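Local coordinates for protein Nrps/pks (Streptomyces albus, PDB 4OPF) that is a ketosynthase domain of the oxazolomycin polyketide synthase, with a thiolase-type fold, and probably takes part in passing on or extending the growing acyl chain, at residues H212-A224 with T294-L307. Numbering follows the deposited sequence.
Sequences HVFDRRARGFTPA and TNAAGSQIPDLIEL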
# COMPACT_ATOMS: atom_id res chain seq x y z
N HIS A 212 24.85 -20.58 -2.12
CA HIS A 212 25.45 -20.52 -0.79
C HIS A 212 25.27 -19.17 -0.06
O HIS A 212 25.51 -18.12 -0.64
CB HIS A 212 26.97 -20.76 -0.82
CG HIS A 212 27.43 -21.73 -1.87
ND1 HIS A 212 27.80 -23.02 -1.57
CD2 HIS A 212 27.65 -21.57 -3.20
CE1 HIS A 212 28.20 -23.63 -2.67
NE2 HIS A 212 28.12 -22.77 -3.67
N VAL A 213 24.92 -19.23 1.23
CA VAL A 213 24.75 -18.03 2.05
C VAL A 213 25.52 -18.14 3.37
O VAL A 213 25.92 -19.24 3.76
CB VAL A 213 23.24 -17.65 2.20
CG1 VAL A 213 22.43 -18.72 2.92
CG2 VAL A 213 23.10 -16.31 2.88
N PHE A 214 25.79 -16.98 3.99
CA PHE A 214 26.58 -16.83 5.26
C PHE A 214 27.91 -17.62 5.23
O PHE A 214 28.32 -18.21 6.23
CB PHE A 214 25.73 -17.16 6.52
CG PHE A 214 24.54 -16.29 6.66
CD1 PHE A 214 24.68 -14.90 6.73
CD2 PHE A 214 23.26 -16.82 6.66
CE1 PHE A 214 23.57 -14.06 6.82
CE2 PHE A 214 22.15 -15.98 6.75
CZ PHE A 214 22.32 -14.60 6.85
N ASP A 215 28.57 -17.50 4.08
CA ASP A 215 29.49 -18.50 3.55
C ASP A 215 30.32 -17.86 2.42
O ASP A 215 29.78 -17.09 1.61
CB ASP A 215 28.64 -19.62 2.94
CG ASP A 215 29.47 -20.79 2.44
OD1 ASP A 215 30.24 -20.67 1.45
OD2 ASP A 215 29.33 -21.87 3.02
N ARG A 216 31.60 -18.22 2.31
CA ARG A 216 32.50 -17.66 1.25
C ARG A 216 32.18 -17.95 -0.24
O ARG A 216 32.65 -17.22 -1.12
CB ARG A 216 33.94 -18.09 1.50
CG ARG A 216 34.61 -17.34 2.62
CD ARG A 216 36.10 -17.59 2.54
NE ARG A 216 36.53 -18.91 3.04
CZ ARG A 216 37.40 -19.76 2.45
NH1 ARG A 216 38.01 -19.47 1.30
NH2 ARG A 216 37.70 -20.93 3.04
N ARG A 217 31.42 -19.01 -0.54
CA ARG A 217 31.08 -19.30 -1.94
C ARG A 217 29.84 -18.52 -2.43
O ARG A 217 29.47 -18.62 -3.61
CB ARG A 217 30.88 -20.80 -2.14
CG ARG A 217 32.19 -21.58 -2.01
CD ARG A 217 31.91 -23.05 -1.71
NE ARG A 217 31.39 -23.27 -0.35
CZ ARG A 217 31.01 -24.45 0.14
NH1 ARG A 217 31.07 -25.55 -0.61
NH2 ARG A 217 30.55 -24.52 1.38
N ALA A 218 29.23 -17.74 -1.54
CA ALA A 218 27.97 -17.00 -1.83
C ALA A 218 28.01 -16.11 -3.11
O ALA A 218 28.81 -15.18 -3.21
CB ALA A 218 27.54 -16.18 -0.60
N ARG A 219 27.10 -16.43 -4.05
CA ARG A 219 27.02 -15.82 -5.39
C ARG A 219 25.59 -15.36 -5.79
O ARG A 219 25.31 -15.18 -6.98
CB ARG A 219 27.51 -16.85 -6.44
CG ARG A 219 28.90 -16.63 -7.03
CD ARG A 219 28.98 -17.08 -8.49
NE ARG A 219 28.27 -16.17 -9.40
CZ ARG A 219 27.22 -16.48 -10.18
NH1 ARG A 219 26.73 -17.71 -10.23
NH2 ARG A 219 26.67 -15.54 -10.95
N GLY A 220 24.68 -15.17 -4.82
CA GLY A 220 23.24 -15.03 -5.14
C GLY A 220 22.64 -16.37 -5.57
O GLY A 220 23.37 -17.32 -5.87
N PHE A 221 21.32 -16.44 -5.64
CA PHE A 221 20.62 -17.74 -5.76
C PHE A 221 20.03 -17.98 -7.13
O PHE A 221 19.95 -17.06 -7.93
CB PHE A 221 19.50 -17.79 -4.73
CG PHE A 221 20.00 -17.88 -3.34
CD1 PHE A 221 20.31 -19.13 -2.78
CD2 PHE A 221 20.21 -16.72 -2.60
CE1 PHE A 221 20.80 -19.22 -1.48
CE2 PHE A 221 20.70 -16.80 -1.29
CZ PHE A 221 20.99 -18.04 -0.73
N THR A 222 19.61 -19.22 -7.38
CA THR A 222 18.73 -19.50 -8.49
C THR A 222 17.38 -18.74 -8.28
O THR A 222 16.74 -18.92 -7.26
CB THR A 222 18.39 -21.01 -8.65
OG1 THR A 222 19.50 -21.81 -8.25
CG2 THR A 222 18.03 -21.36 -10.15
N PRO A 223 16.99 -17.92 -9.25
CA PRO A 223 15.61 -17.43 -9.22
C PRO A 223 14.65 -18.61 -9.22
O PRO A 223 14.94 -19.66 -9.82
CB PRO A 223 15.48 -16.60 -10.50
CG PRO A 223 16.89 -16.22 -10.86
CD PRO A 223 17.71 -17.44 -10.46
N ALA A 224 13.57 -18.44 -8.48
CA ALA A 224 12.60 -19.48 -8.26
C ALA A 224 11.16 -18.92 -8.32
O ALA A 224 10.93 -17.72 -8.24
CB ALA A 224 12.82 -20.09 -6.91
N THR A 294 16.28 -15.30 8.23
CA THR A 294 17.11 -14.18 7.87
C THR A 294 16.82 -13.75 6.43
O THR A 294 16.27 -14.50 5.64
CB THR A 294 18.61 -14.56 7.94
OG1 THR A 294 18.89 -15.64 7.04
CG2 THR A 294 19.01 -14.98 9.33
N ASN A 295 17.27 -12.56 6.10
CA ASN A 295 17.23 -12.06 4.74
C ASN A 295 18.06 -12.88 3.80
O ASN A 295 17.63 -13.23 2.71
CB ASN A 295 17.71 -10.64 4.69
CG ASN A 295 17.57 -10.07 3.31
OD1 ASN A 295 16.52 -10.12 2.71
ND2 ASN A 295 18.67 -9.58 2.76
N ALA A 296 19.28 -13.17 4.21
CA ALA A 296 20.12 -14.11 3.49
C ALA A 296 20.37 -13.68 2.07
O ALA A 296 20.03 -14.36 1.12
CB ALA A 296 19.52 -15.51 3.56
N ALA A 297 21.01 -12.55 1.92
CA ALA A 297 21.23 -11.98 0.60
C ALA A 297 22.12 -12.88 -0.25
O ALA A 297 21.95 -12.92 -1.43
CB ALA A 297 21.87 -10.60 0.72
N GLY A 298 23.07 -13.58 0.35
CA GLY A 298 23.95 -14.47 -0.38
C GLY A 298 25.15 -13.74 -0.97
O GLY A 298 25.60 -14.01 -2.08
N SER A 299 25.67 -12.81 -0.20
CA SER A 299 26.83 -12.08 -0.59
C SER A 299 27.50 -11.62 0.71
O SER A 299 26.81 -11.27 1.67
CB SER A 299 26.40 -10.93 -1.48
OG SER A 299 27.53 -10.39 -2.10
N GLN A 300 28.81 -11.70 0.76
CA GLN A 300 29.58 -11.54 1.98
C GLN A 300 29.28 -10.26 2.74
O GLN A 300 29.06 -10.27 3.96
CB GLN A 300 31.08 -11.58 1.64
CG GLN A 300 32.04 -11.06 2.72
CD GLN A 300 32.54 -12.15 3.68
OE1 GLN A 300 32.16 -12.15 4.85
NE2 GLN A 300 33.41 -13.05 3.19
N ILE A 301 29.31 -9.14 2.05
CA ILE A 301 29.14 -7.85 2.75
C ILE A 301 27.76 -7.64 3.34
O ILE A 301 27.65 -7.34 4.53
CB ILE A 301 29.56 -6.69 1.85
CG1 ILE A 301 31.06 -6.56 2.02
CG2 ILE A 301 28.87 -5.36 2.18
CD1 ILE A 301 31.67 -5.99 0.80
N PRO A 302 26.70 -7.85 2.55
CA PRO A 302 25.39 -7.71 3.18
C PRO A 302 25.12 -8.81 4.20
O PRO A 302 24.46 -8.55 5.18
CB PRO A 302 24.41 -7.78 2.02
CG PRO A 302 25.21 -8.11 0.82
CD PRO A 302 26.64 -7.84 1.09
N ASP A 303 25.64 -10.03 4.00
CA ASP A 303 25.39 -11.08 4.95
C ASP A 303 26.06 -10.77 6.29
O ASP A 303 25.50 -10.99 7.37
CB ASP A 303 25.93 -12.41 4.42
CG ASP A 303 25.05 -13.02 3.29
OD1 ASP A 303 23.91 -12.56 3.04
OD2 ASP A 303 25.55 -13.99 2.64
N LEU A 304 27.29 -10.28 6.23
CA LEU A 304 27.98 -9.90 7.44
C LEU A 304 27.27 -8.75 8.17
O LEU A 304 27.13 -8.75 9.38
CB LEU A 304 29.39 -9.47 7.09
CG LEU A 304 30.23 -9.00 8.26
CD1 LEU A 304 30.41 -10.16 9.24
CD2 LEU A 304 31.57 -8.45 7.76
N ILE A 305 26.85 -7.76 7.41
CA ILE A 305 26.07 -6.66 7.95
C ILE A 305 24.82 -7.18 8.66
O ILE A 305 24.51 -6.75 9.80
CB ILE A 305 25.73 -5.64 6.86
CG1 ILE A 305 27.00 -4.83 6.56
CG2 ILE A 305 24.54 -4.77 7.27
CD1 ILE A 305 26.91 -4.01 5.30
N GLU A 306 24.14 -8.11 8.01
CA GLU A 306 22.94 -8.67 8.60
C GLU A 306 23.22 -9.35 9.92
O GLU A 306 22.46 -9.17 10.87
CB GLU A 306 22.17 -9.62 7.66
CG GLU A 306 20.94 -10.15 8.38
CD GLU A 306 19.96 -11.05 7.56
OE1 GLU A 306 20.42 -11.66 6.54
OE2 GLU A 306 18.74 -11.15 8.00
N LEU A 307 24.25 -10.18 9.97
CA LEU A 307 24.56 -10.92 11.20
C LEU A 307 24.94 -9.97 12.38
O LEU A 307 24.51 -10.16 13.49
CB LEU A 307 25.73 -11.87 10.97
CG LEU A 307 25.43 -13.06 10.05
CD1 LEU A 307 26.70 -13.86 9.95
CD2 LEU A 307 24.34 -13.97 10.53
O HOH W 1 27.83 -14.89 2.68
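In this thiolase-type ketosynthase fold, the FDRRARGF loop, with F214 and G220, packs against the segment T294-S299 and the start of helix 300-314; N295-S299 probably corresponds to the HGTGT motif of the family, with N295 at the place of its histidine. D303 organises the junction from the first turn of the helix. Its OD1 accepts G298 N through the syn lone pair (3.0 Å), tying the residues just before the helix to its first turn, while OD2 takes F214 N at 3.3 Å from above the carboxylate plane, 55° out of it. With CG anti to the carbonyl carbon (chi1 -75°), the carboxylate sits beside the D303 backbone N, its two oxygens facing different partners, OD1 to G298 N and OD2 to F214 N. An alanine in place of D303 is likely to leave F214 N and G298 N without this shared acceptor and loosen the F214 end of the loop. The F214 ring enters beside it. L307 CD2 lies over one face, 4.2 Å from the centroid, a CH-pi contact. T294 OG1 and E306 OE1 meet the ring edge near its plane, at F214 CE2 and CZ; that hydroxyl is hydrogen-bonded to G325 O. E306, fully extended, uses syn lone pairs: OE2 accepts N295 N (2.8 Å) and OE1 accepts A296 N (3.0 Å), holding this part of the backbone to the helix. V213 CG2 packs against A296 CB at 3.7 Å and lies over the rim of one F214 face. G298 has no side chain, and the F221 ring lies close by, CE2 4.1 Å from G298 CA; a beta carbon there would collide with CE2. G220 N donates to G298 O at 3.1 Å, the N-H...O angle being 151°.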